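Local atomic coordinates of acyl-homoserine-lactone synthase (Mesorhizobium sp. ORS 3359, PDB entry 6WNS), a protein that catalyses synthesis of acyl-homoserine lactones, the quorum-sensing signals, using an acyl-coenzyme A as acyl donor and probably S-adenosylmethionine as the second substrate. Residues R24-I29 against W103-V108; D28-Q33 against N44-A49; R34-V39 against L167-G172; D48-E53 against P79-E84. All blocks are in the same frame, centred on the assembly; numbering follows the deposited sequence.

Contact 1 (R24-I29 against W103-V108); sequences RIRYDI and WTRFFV
Arg26 and Arg105 converge on a single carboxylate oxygen, OE1 of Glu46: NE of Arg26 and NH1 of Arg105 both form salt bridges to it, and the two nitrogens lie only 3.6 Å apart. The shared anion between them makes the pairing reasonable. Arg26 runs out extended from the helix and turns at its third torsion (chi3 53°), which brings NH2 over one face of the Arg105 guanidinium, 3.6 Å from Arg105 CZ. The two guanidinium planes are inclined at 60°, so the groups do not lie flat on one another. Each arginine has a further acid, Asp51 for NH2 of Arg26 and Asp48 for NH2 of Arg105. A leucine at Arg26 would remove both salt bridges from this side and would probably leave Asp51 OD1 without its arginine partner and Glu46 OE1 held by Arg105 alone of the two. Beside the charges the contact turns apolar: CD1 of Ile29 comes to 3.6 Å from CD2 of Phe107, and CG2 of Ile25 sits 4.2 Å from CE2 of the same ring. Segment 24-29, on helix 16-31, crosses segment 103-108, on strand 100-108, at 82°, their axes 11.0 Å apart at closest approach. Strand 69-75 pairs alongside that strand, and Trp103 and Phe106 pack against helix 121-135.

Contact 2 (D28-Q33 against N44-A49); sequences DIYVKQ and NIEIDA
Glu46 leaves its backbone with CG anti to N (chi1 -174°) and then folds at chi2 (-79°), a bend that turns its carboxylate back toward Tyr30 and Val31. Its methylene carbons meet Val31: CG2 of Val31, set beside its own backbone N, is 3.7 Å from CG of Glu46. The neighbouring side chain on the helix takes up the rest of the acid, with CB of Tyr30 4.0 Å from Glu46 CG. Further out, OE1 of Glu46 lies 3.8 Å from CD1 of Tyr30, the carboxylate and ring planes tilted by 52°. That oxygen finds its partners elsewhere, in salt bridges to Arg26 and Arg105, and Arg105 also makes a cation-pi contact with the Tyr30 ring. Over the ring centre sits CG2 of Ile29, 3.4 Å above the plane. A glutamine in place of Glu46 might keep the aliphatic packing but would probably leave the two arginines without the negative charge they share. Tyr30 and Glu46 are buried where helix 16-31 meets the loop after it, in the N-terminal part of the LuxI-type synthase fold, which is akin to that of the GNAT acetyltransferases.

Contact 3 (R34-V39 against L167-G172); sequences RRWRAV and LEHPDG
Trp36 and His169 meet obliquely, with their ring planes at 90°. The indole nitrogen NE1 of Trp36 comes to the edge of the imidazole, close to its plane, and touches CE1 of His169 at 3.9 Å. The five-membered ring of Trp36 and the imidazole of His169 have centroids 5.7 Å apart. Both side chains set CG anti to the backbone N (chi1 -164° for Trp36 and -172° for His169), a torsion that swings each ring off its own backbone and across the gap to the other. On the opposite side of the indole plane from His169 CE1 lies CG of Arg37, 3.3 Å from that plane and displaced toward the rim; the tryptophan therefore stands between its own neighbour and the distant histidine.

Each ring is carried by a tight turn. Residues 35 to 38 make a type II turn, closed by Ala38 N to Arg35 O at 3.1 Å, with Trp36 and Arg37 at its corners. Residues 169 to 172 make a type I turn, in which Gly172 N bonds to His169 O; at the backbone angles of Gly172 a side chain would run into the carbonyl O of the residue before. Little surface is buried, 60 Å² in all. This is a light touch at the protein surface between the loop that follows helix 16-31, begun by a Schellman motif with Arg34 at C-prime, and the connection from strand 160-162 to strand 174-180.

Contact 4 (D48-E53 against P79-E84); sequences DAFDNE and PHLMSE
On the 48-53 side Phe50 alone does the touching, and the close part of the contact is its ring against the backbone of His80 and Leu81. CZ of Phe50 is 3.4 Å from the carbonyl carbon of His80, while N of Leu81 stands 3.5 Å above the plane over one face of the Phe50 ring, toward its rim. That amide does not use the ring as its acceptor: Glu102 takes the N-H of Leu81, and that of Met82 as well. CD1 of Phe50 also approaches Pro79 O at 3.5 Å. The Leu81 side chain is less tight, its CD1 4.2 Å from Phe50 CE2.

Toward solvent the packing thins. At the ring edge Glu84 offers just its CG, 4.1 Å from Phe50 CE1, because a bend at chi2 (-47°) turns its carboxylate aside, where OE2 accepts from Ser83 OG through the anti lone pair. The ring of Pro79 stays at the exposed rim.

Local bonds shape both sides. Asp48 OD1 accepts from Phe50 N at 2.8 Å, from above the carboxylate plane, and Asp51 OD1 takes Asp48 N in a nearly straight bond. Across from them, Ser83 OG accepts from N of the N-cap residue His80. The motif is an Asx turn within a type I turn, presenting an aromatic ring to the first turn of the short helix 81-84.

Contacts 1, 2 and 4 meet in one network of charges. Glu46 of contact 2 joins the arginines of contact 1, its OE1 2.7 Å from Arg105 NH1 and 2.9 Å from Arg26 NE. Asp51 of contact 4 and Asp48, shared by contacts 2 and 4, supply the other acids: Asp51 OD1 is 2.8 Å from Arg26 NH2 and Asp48 OD2 2.9 Å from Arg105 NH2. The loop 44-53 is thereby tied to helix 16-31 and strand 100-108. As in related synthases, this cluster probably lies beside the S-adenosylmethionine pocket. Contact 3 takes no part in the network; its centre is about 14 Å from that of contact 2, to which a probable hydrogen bond from Arg35 N to Tyr30 O (3.1 Å) connects it.

Contact 1 (R24-I29 against W103-V108)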
# COMPACT_ATOMS: atom_id res chain seq x y z
N ARG A 24 12.16 -2.11 10.66
CA ARG A 24 12.04 -2.01 12.15
C ARG A 24 10.65 -1.52 12.49
O ARG A 24 10.05 -2.02 13.45
CB ARG A 24 13.12 -1.07 12.72
CG ARG A 24 14.54 -1.63 12.53
CD ARG A 24 15.60 -1.10 13.53
NE ARG A 24 16.97 -0.98 13.02
CZ ARG A 24 17.59 -1.71 12.07
NH1 ARG A 24 16.97 -2.69 11.43
NH2 ARG A 24 18.85 -1.42 11.73
N ILE A 25 10.16 -0.51 11.75
CA ILE A 25 8.80 0.04 11.90
C ILE A 25 7.76 -1.07 11.69
O ILE A 25 6.77 -1.16 12.46
CB ILE A 25 8.62 1.24 10.98
CG1 ILE A 25 9.40 2.44 11.54
CG2 ILE A 25 7.17 1.55 10.82
CD1 ILE A 25 9.42 3.65 10.60
N ARG A 26 7.95 -1.90 10.69
CA ARG A 26 7.03 -3.06 10.47
C ARG A 26 7.00 -4.00 11.66
O ARG A 26 5.91 -4.57 12.02
CB ARG A 26 7.46 -3.73 9.16
CG ARG A 26 6.95 -2.87 8.01
CD ARG A 26 7.24 -3.39 6.67
NE ARG A 26 6.79 -4.78 6.53
CZ ARG A 26 7.03 -5.48 5.43
NH1 ARG A 26 7.40 -4.85 4.33
NH2 ARG A 26 6.87 -6.78 5.42
N TYR A 27 8.12 -4.15 12.35
CA TYR A 27 8.14 -4.91 13.62
C TYR A 27 7.24 -4.20 14.63
O TYR A 27 6.36 -4.85 15.19
CB TYR A 27 9.56 -5.08 14.14
CG TYR A 27 9.58 -5.41 15.59
CD1 TYR A 27 9.42 -6.73 15.96
CD2 TYR A 27 9.69 -4.44 16.58
CE1 TYR A 27 9.43 -7.10 17.28
CE2 TYR A 27 9.71 -4.80 17.92
CZ TYR A 27 9.55 -6.14 18.26
OH TYR A 27 9.56 -6.60 19.55
N ASP A 28 7.38 -2.88 14.77
CA ASP A 28 6.57 -2.11 15.76
C ASP A 28 5.08 -2.26 15.45
O ASP A 28 4.26 -2.44 16.39
CB ASP A 28 6.98 -0.66 15.81
CG ASP A 28 8.41 -0.42 16.25
OD1 ASP A 28 8.94 -1.19 17.04
OD2 ASP A 28 9.02 0.53 15.74
N ILE A 29 4.70 -2.23 14.19
CA ILE A 29 3.29 -2.16 13.74
C ILE A 29 2.69 -3.55 13.72
O ILE A 29 1.56 -3.72 14.22
CB ILE A 29 3.20 -1.54 12.35
CG1 ILE A 29 3.47 -0.04 12.39
CG2 ILE A 29 1.87 -1.86 11.67
CD1 ILE A 29 3.62 0.52 10.99
N TRP A 103 -1.39 -3.70 -3.96
CA TRP A 103 -1.20 -2.86 -2.75
C TRP A 103 -1.26 -3.72 -1.49
O TRP A 103 -2.29 -4.43 -1.29
CB TRP A 103 -2.29 -1.79 -2.73
CG TRP A 103 -2.23 -0.76 -1.65
CD1 TRP A 103 -1.18 -0.37 -0.88
CD2 TRP A 103 -3.32 0.12 -1.32
NE1 TRP A 103 -1.55 0.68 -0.08
CE2 TRP A 103 -2.85 1.02 -0.34
CE3 TRP A 103 -4.63 0.28 -1.81
CZ2 TRP A 103 -3.66 1.99 0.21
CZ3 TRP A 103 -5.44 1.24 -1.26
CH2 TRP A 103 -4.95 2.10 -0.26
N THR A 104 -0.20 -3.65 -0.67
CA THR A 104 -0.20 -4.24 0.68
C THR A 104 0.41 -3.20 1.64
O THR A 104 1.09 -2.25 1.18
CB THR A 104 0.53 -5.59 0.66
OG1 THR A 104 1.79 -5.45 -0.01
CG2 THR A 104 -0.26 -6.68 -0.05
N ARG A 105 0.29 -3.46 2.93
CA ARG A 105 1.09 -2.76 3.97
C ARG A 105 0.86 -1.25 3.91
O ARG A 105 1.81 -0.51 3.92
CB ARG A 105 2.53 -3.23 3.83
CG ARG A 105 2.62 -4.74 3.95
CD ARG A 105 1.83 -5.47 5.04
NE ARG A 105 2.33 -6.85 5.18
CZ ARG A 105 3.31 -7.19 6.01
NH1 ARG A 105 3.63 -6.37 7.00
NH2 ARG A 105 3.75 -8.43 6.04
N PHE A 106 -0.40 -0.82 3.86
CA PHE A 106 -0.73 0.60 4.04
C PHE A 106 -0.62 0.91 5.52
O PHE A 106 -1.19 0.16 6.31
CB PHE A 106 -2.14 0.91 3.59
CG PHE A 106 -2.60 2.30 3.96
CD1 PHE A 106 -2.20 3.40 3.21
CD2 PHE A 106 -3.40 2.49 5.07
CE1 PHE A 106 -2.69 4.67 3.54
CE2 PHE A 106 -3.85 3.75 5.41
CZ PHE A 106 -3.50 4.83 4.63
N PHE A 107 0.18 1.88 5.89
CA PHE A 107 0.18 2.35 7.30
C PHE A 107 0.43 3.85 7.36
O PHE A 107 1.13 4.43 6.50
CB PHE A 107 1.26 1.61 8.09
CG PHE A 107 2.64 1.96 7.63
CD1 PHE A 107 3.15 1.44 6.45
CD2 PHE A 107 3.40 2.88 8.32
CE1 PHE A 107 4.41 1.80 6.01
CE2 PHE A 107 4.68 3.19 7.91
CZ PHE A 107 5.19 2.65 6.77
N VAL A 108 -0.07 4.41 8.44
CA VAL A 108 0.20 5.77 8.90
C VAL A 108 0.65 5.68 10.35
O VAL A 108 -0.06 5.04 11.25
CB VAL A 108 -1.07 6.64 8.76
CG1 VAL A 108 -0.80 8.08 9.11
CG2 VAL A 108 -1.67 6.51 7.36

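Contact 2 (D28-Q33 against N44-A49)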
# COMPACT_ATOMS: atom_id res chain seq x y z
N ASP A 28 7.38 -2.88 14.77
CA ASP A 28 6.57 -2.11 15.76
C ASP A 28 5.08 -2.26 15.45
O ASP A 28 4.26 -2.44 16.39
CB ASP A 28 6.98 -0.66 15.81
CG ASP A 28 8.41 -0.42 16.25
OD1 ASP A 28 8.94 -1.19 17.04
OD2 ASP A 28 9.02 0.53 15.74
N ILE A 29 4.70 -2.23 14.19
CA ILE A 29 3.29 -2.16 13.74
C ILE A 29 2.69 -3.55 13.72
O ILE A 29 1.56 -3.72 14.22
CB ILE A 29 3.20 -1.54 12.35
CG1 ILE A 29 3.47 -0.04 12.39
CG2 ILE A 29 1.87 -1.86 11.67
CD1 ILE A 29 3.62 0.52 10.99
N TYR A 30 3.37 -4.50 13.07
CA TYR A 30 2.74 -5.78 12.68
C TYR A 30 3.04 -6.83 13.73
O TYR A 30 2.15 -7.72 13.91
CB TYR A 30 3.18 -6.25 11.28
CG TYR A 30 2.69 -5.32 10.21
CD1 TYR A 30 3.51 -4.32 9.72
CD2 TYR A 30 1.38 -5.38 9.76
CE1 TYR A 30 3.04 -3.44 8.76
CE2 TYR A 30 0.89 -4.48 8.81
CZ TYR A 30 1.72 -3.49 8.34
OH TYR A 30 1.26 -2.62 7.40
N VAL A 31 4.28 -6.90 14.25
CA VAL A 31 4.63 -8.00 15.18
C VAL A 31 4.17 -7.58 16.58
O VAL A 31 3.52 -8.47 17.23
CB VAL A 31 6.12 -8.40 15.12
CG1 VAL A 31 6.55 -9.32 16.25
CG2 VAL A 31 6.37 -9.08 13.74
N LYS A 32 4.47 -6.33 17.00
CA LYS A 32 4.35 -5.88 18.41
C LYS A 32 2.85 -5.74 18.70
O LYS A 32 2.42 -6.00 19.83
CB LYS A 32 5.23 -4.64 18.65
CG LYS A 32 5.82 -4.47 20.04
CD LYS A 32 6.59 -3.17 20.24
CE LYS A 32 5.70 -2.00 20.63
NZ LYS A 32 5.98 -0.81 19.79
N GLN A 33 2.00 -5.51 17.71
CA GLN A 33 0.54 -5.53 18.03
C GLN A 33 -0.18 -6.77 17.45
O GLN A 33 -1.44 -6.80 17.48
CB GLN A 33 -0.04 -4.18 17.66
CG GLN A 33 -0.37 -4.04 16.22
CD GLN A 33 -0.35 -2.57 15.89
OE1 GLN A 33 -0.98 -2.12 14.93
NE2 GLN A 33 0.37 -1.81 16.70
N ASN A 44 14.43 -7.61 15.52
CA ASN A 44 13.22 -6.76 15.59
C ASN A 44 12.97 -6.19 14.21
O ASN A 44 12.95 -4.98 14.04
CB ASN A 44 13.35 -5.72 16.73
CG ASN A 44 13.14 -6.35 18.09
OD1 ASN A 44 12.92 -7.56 18.13
ND2 ASN A 44 13.24 -5.57 19.19
N ILE A 45 12.62 -7.05 13.25
CA ILE A 45 12.09 -6.62 11.94
C ILE A 45 10.87 -7.49 11.61
O ILE A 45 10.68 -8.52 12.23
CB ILE A 45 13.13 -6.72 10.82
CG1 ILE A 45 13.54 -8.16 10.64
CG2 ILE A 45 14.34 -5.82 11.03
CD1 ILE A 45 14.23 -8.47 9.32
N GLU A 46 10.04 -6.99 10.73
CA GLU A 46 8.96 -7.82 10.12
C GLU A 46 9.18 -7.79 8.61
O GLU A 46 9.32 -6.71 7.99
CB GLU A 46 7.60 -7.39 10.62
CG GLU A 46 6.45 -8.30 10.16
CD GLU A 46 5.98 -8.06 8.73
OE1 GLU A 46 5.95 -6.89 8.29
OE2 GLU A 46 5.53 -9.08 8.09
N ILE A 47 9.11 -8.98 8.00
CA ILE A 47 9.44 -9.16 6.59
C ILE A 47 8.70 -10.42 6.13
O ILE A 47 8.62 -11.39 6.87
CB ILE A 47 10.97 -9.17 6.38
CG1 ILE A 47 11.36 -9.16 4.91
CG2 ILE A 47 11.59 -10.35 7.07
CD1 ILE A 47 12.88 -8.98 4.66
N ASP A 48 8.18 -10.39 4.91
CA ASP A 48 7.39 -11.52 4.40
C ASP A 48 7.92 -11.96 3.03
O ASP A 48 8.97 -11.47 2.53
CB ASP A 48 5.90 -11.19 4.42
CG ASP A 48 5.43 -10.25 3.32
OD1 ASP A 48 6.27 -9.94 2.43
OD2 ASP A 48 4.28 -9.75 3.47
N ALA A 49 7.25 -12.94 2.45
CA ALA A 49 7.73 -13.57 1.20
C ALA A 49 7.75 -12.55 0.06
O ALA A 49 8.37 -12.85 -0.97
CB ALA A 49 6.80 -14.73 0.90

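Contact 3 (R34-V39 against L167-G172)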
# COMPACT_ATOMS: atom_id res chain seq x y z
N ARG A 34 0.60 -7.81 17.10
CA ARG A 34 0.17 -9.21 16.87
C ARG A 34 -0.96 -9.23 15.85
O ARG A 34 -2.02 -9.86 16.09
CB ARG A 34 -0.17 -9.89 18.20
CG ARG A 34 1.07 -10.10 19.06
CD ARG A 34 0.83 -11.15 20.10
NE ARG A 34 -0.33 -10.84 20.92
CZ ARG A 34 -0.31 -10.19 22.10
NH1 ARG A 34 0.82 -9.73 22.60
NH2 ARG A 34 -1.44 -10.01 22.78
N ARG A 35 -0.73 -8.60 14.71
CA ARG A 35 -1.64 -8.68 13.54
C ARG A 35 -1.61 -10.09 12.94
O ARG A 35 -0.60 -10.80 13.08
CB ARG A 35 -1.28 -7.57 12.55
CG ARG A 35 -1.36 -6.19 13.18
CD ARG A 35 -1.80 -5.21 12.12
NE ARG A 35 -1.74 -3.82 12.58
CZ ARG A 35 -1.76 -2.77 11.77
NH1 ARG A 35 -1.84 -2.96 10.47
NH2 ARG A 35 -1.69 -1.55 12.26
N TRP A 36 -2.75 -10.49 12.38
CA TRP A 36 -3.00 -11.80 11.73
C TRP A 36 -1.79 -12.13 10.83
O TRP A 36 -1.38 -11.29 9.99
CB TRP A 36 -4.34 -11.74 10.97
CG TRP A 36 -4.91 -13.07 10.57
CD1 TRP A 36 -5.67 -13.89 11.35
CD2 TRP A 36 -4.79 -13.75 9.30
NE1 TRP A 36 -6.03 -15.02 10.66
CE2 TRP A 36 -5.50 -14.97 9.40
CE3 TRP A 36 -4.13 -13.46 8.10
CZ2 TRP A 36 -5.58 -15.89 8.36
CZ3 TRP A 36 -4.21 -14.37 7.06
CH2 TRP A 36 -4.92 -15.57 7.19
N ARG A 37 -1.21 -13.32 11.06
CA ARG A 37 -0.16 -14.00 10.26
C ARG A 37 1.18 -13.23 10.30
O ARG A 37 2.09 -13.63 9.50
CB ARG A 37 -0.67 -14.24 8.83
CG ARG A 37 -1.50 -15.52 8.65
CD ARG A 37 -1.75 -15.86 7.16
NE ARG A 37 -0.53 -16.13 6.37
CZ ARG A 37 0.16 -15.23 5.64
NH1 ARG A 37 -0.23 -13.97 5.53
NH2 ARG A 37 1.26 -15.61 5.01
N ALA A 38 1.40 -12.22 11.17
CA ALA A 38 2.74 -11.55 11.19
C ALA A 38 3.74 -12.55 11.79
O ALA A 38 3.43 -13.07 12.83
CB ALA A 38 2.70 -10.32 12.02
N VAL A 39 4.92 -12.76 11.22
CA VAL A 39 5.85 -13.77 11.76
C VAL A 39 6.88 -13.06 12.67
O VAL A 39 7.47 -12.10 12.19
CB VAL A 39 6.57 -14.48 10.59
CG1 VAL A 39 7.67 -15.39 11.09
CG2 VAL A 39 5.47 -15.23 9.75
N LEU A 167 -15.02 -12.01 3.14
CA LEU A 167 -14.69 -13.17 3.99
C LEU A 167 -14.80 -12.69 5.43
O LEU A 167 -13.98 -11.90 5.87
CB LEU A 167 -13.31 -13.72 3.65
CG LEU A 167 -12.78 -14.78 4.61
CD1 LEU A 167 -13.70 -15.99 4.67
CD2 LEU A 167 -11.36 -15.21 4.26
N GLU A 168 -15.81 -13.16 6.12
CA GLU A 168 -16.14 -12.66 7.46
C GLU A 168 -15.29 -13.47 8.41
O GLU A 168 -15.09 -14.66 8.16
CB GLU A 168 -17.62 -12.76 7.73
CG GLU A 168 -18.37 -11.71 6.95
CD GLU A 168 -19.86 -11.95 6.90
OE1 GLU A 168 -20.38 -12.50 7.88
OE2 GLU A 168 -20.47 -11.61 5.86
N HIS A 169 -14.76 -12.76 9.40
CA HIS A 169 -13.99 -13.32 10.54
C HIS A 169 -14.41 -12.55 11.78
O HIS A 169 -14.68 -11.36 11.70
CB HIS A 169 -12.52 -13.22 10.19
CG HIS A 169 -11.62 -13.90 11.15
ND1 HIS A 169 -10.39 -14.36 10.75
CD2 HIS A 169 -11.74 -14.16 12.47
CE1 HIS A 169 -9.78 -14.89 11.79
NE2 HIS A 169 -10.59 -14.77 12.86
N PRO A 170 -14.63 -13.21 12.93
CA PRO A 170 -14.70 -12.51 14.22
C PRO A 170 -13.68 -11.37 14.45
O PRO A 170 -14.07 -10.41 15.11
CB PRO A 170 -14.51 -13.64 15.25
CG PRO A 170 -14.53 -14.95 14.47
CD PRO A 170 -14.98 -14.63 13.06
N ASP A 171 -12.47 -11.41 13.88
CA ASP A 171 -11.44 -10.35 14.10
C ASP A 171 -11.45 -9.30 13.00
O ASP A 171 -10.74 -8.29 13.10
CB ASP A 171 -10.07 -10.96 14.30
CG ASP A 171 -9.99 -11.72 15.62
OD1 ASP A 171 -9.05 -12.51 15.73
OD2 ASP A 171 -10.86 -11.49 16.58
N GLY A 172 -12.29 -9.47 11.99
CA GLY A 172 -12.23 -8.48 10.92
C GLY A 172 -12.81 -9.10 9.67
O GLY A 172 -12.55 -10.29 9.41

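Contact 4 (D48-E53 against P79-E84)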
# COMPACT_ATOMS: atom_id res chain seq x y z
N ASP A 48 8.18 -10.39 4.91
CA ASP A 48 7.39 -11.52 4.40
C ASP A 48 7.92 -11.96 3.03
O ASP A 48 8.97 -11.47 2.53
CB ASP A 48 5.90 -11.19 4.42
CG ASP A 48 5.43 -10.25 3.32
OD1 ASP A 48 6.27 -9.94 2.43
OD2 ASP A 48 4.28 -9.75 3.47
N ALA A 49 7.25 -12.94 2.45
CA ALA A 49 7.73 -13.57 1.20
C ALA A 49 7.75 -12.55 0.06
O ALA A 49 8.37 -12.85 -0.97
CB ALA A 49 6.80 -14.73 0.90
N PHE A 50 7.05 -11.44 0.18
CA PHE A 50 6.88 -10.47 -0.92
C PHE A 50 7.88 -9.35 -0.85
O PHE A 50 7.96 -8.52 -1.81
CB PHE A 50 5.45 -9.95 -0.96
CG PHE A 50 4.46 -11.10 -0.92
CD1 PHE A 50 4.45 -12.08 -1.92
CD2 PHE A 50 3.53 -11.19 0.10
CE1 PHE A 50 3.53 -13.14 -1.86
CE2 PHE A 50 2.66 -12.26 0.17
CZ PHE A 50 2.62 -13.20 -0.84
N ASP A 51 8.70 -9.33 0.20
CA ASP A 51 9.78 -8.34 0.30
C ASP A 51 10.99 -8.91 -0.44
O ASP A 51 11.85 -9.51 0.22
CB ASP A 51 10.07 -8.03 1.78
CG ASP A 51 8.95 -7.34 2.49
OD1 ASP A 51 8.36 -7.95 3.42
OD2 ASP A 51 8.58 -6.22 2.02
N ASN A 52 11.09 -8.73 -1.76
CA ASN A 52 12.22 -9.18 -2.58
C ASN A 52 12.49 -8.10 -3.62
O ASN A 52 11.93 -7.00 -3.51
CB ASN A 52 11.94 -10.58 -3.15
CG ASN A 52 10.80 -10.59 -4.16
OD1 ASN A 52 10.37 -9.52 -4.63
ND2 ASN A 52 10.41 -11.80 -4.57
N GLU A 53 13.26 -8.43 -4.62
CA GLU A 53 13.77 -7.51 -5.65
C GLU A 53 12.61 -6.96 -6.49
O GLU A 53 12.84 -5.95 -7.15
CB GLU A 53 14.82 -8.18 -6.55
CG GLU A 53 14.26 -9.30 -7.41
CD GLU A 53 14.30 -10.69 -6.80
OE1 GLU A 53 14.28 -10.85 -5.51
OE2 GLU A 53 14.40 -11.65 -7.63
N PRO A 79 4.06 -13.72 -7.66
CA PRO A 79 3.30 -14.13 -6.49
C PRO A 79 3.06 -12.94 -5.56
O PRO A 79 3.96 -12.14 -5.34
CB PRO A 79 4.15 -15.23 -5.83
CG PRO A 79 5.50 -15.24 -6.52
CD PRO A 79 5.29 -14.51 -7.81
N HIS A 80 1.82 -12.81 -5.10
CA HIS A 80 1.41 -11.69 -4.24
C HIS A 80 0.36 -12.19 -3.24
O HIS A 80 0.07 -13.41 -3.24
CB HIS A 80 1.01 -10.51 -5.11
CG HIS A 80 -0.15 -10.78 -6.00
ND1 HIS A 80 0.01 -11.48 -7.20
CD2 HIS A 80 -1.44 -10.41 -5.95
CE1 HIS A 80 -1.16 -11.52 -7.83
NE2 HIS A 80 -2.05 -10.89 -7.08
N LEU A 81 -0.02 -11.35 -2.28
CA LEU A 81 -0.86 -11.81 -1.15
C LEU A 81 -2.17 -12.42 -1.69
O LEU A 81 -2.55 -13.53 -1.28
CB LEU A 81 -1.20 -10.66 -0.21
CG LEU A 81 -1.99 -11.09 1.02
CD1 LEU A 81 -1.12 -11.92 1.95
CD2 LEU A 81 -2.49 -9.89 1.78
N MET A 82 -2.77 -11.75 -2.63
CA MET A 82 -4.09 -12.18 -3.15
C MET A 82 -3.90 -13.46 -3.93
O MET A 82 -4.83 -14.30 -3.87
CB MET A 82 -4.79 -11.13 -4.01
CG MET A 82 -6.31 -11.35 -4.10
SD MET A 82 -7.15 -10.33 -5.32
CE MET A 82 -6.79 -8.68 -4.70
N SER A 83 -2.76 -13.64 -4.59
CA SER A 83 -2.54 -14.85 -5.39
C SER A 83 -2.16 -16.01 -4.49
O SER A 83 -2.64 -17.08 -4.75
CB SER A 83 -1.55 -14.65 -6.51
OG SER A 83 -0.22 -14.79 -6.08
N GLU A 84 -1.34 -15.81 -3.47
CA GLU A 84 -0.79 -16.95 -2.69
C GLU A 84 -1.64 -17.26 -1.45
O GLU A 84 -1.54 -18.38 -0.99
CB GLU A 84 0.62 -16.58 -2.28
CG GLU A 84 1.52 -16.36 -3.47
CD GLU A 84 1.48 -17.40 -4.60
OE1 GLU A 84 1.92 -18.53 -4.40
OE2 GLU A 84 0.98 -17.05 -5.68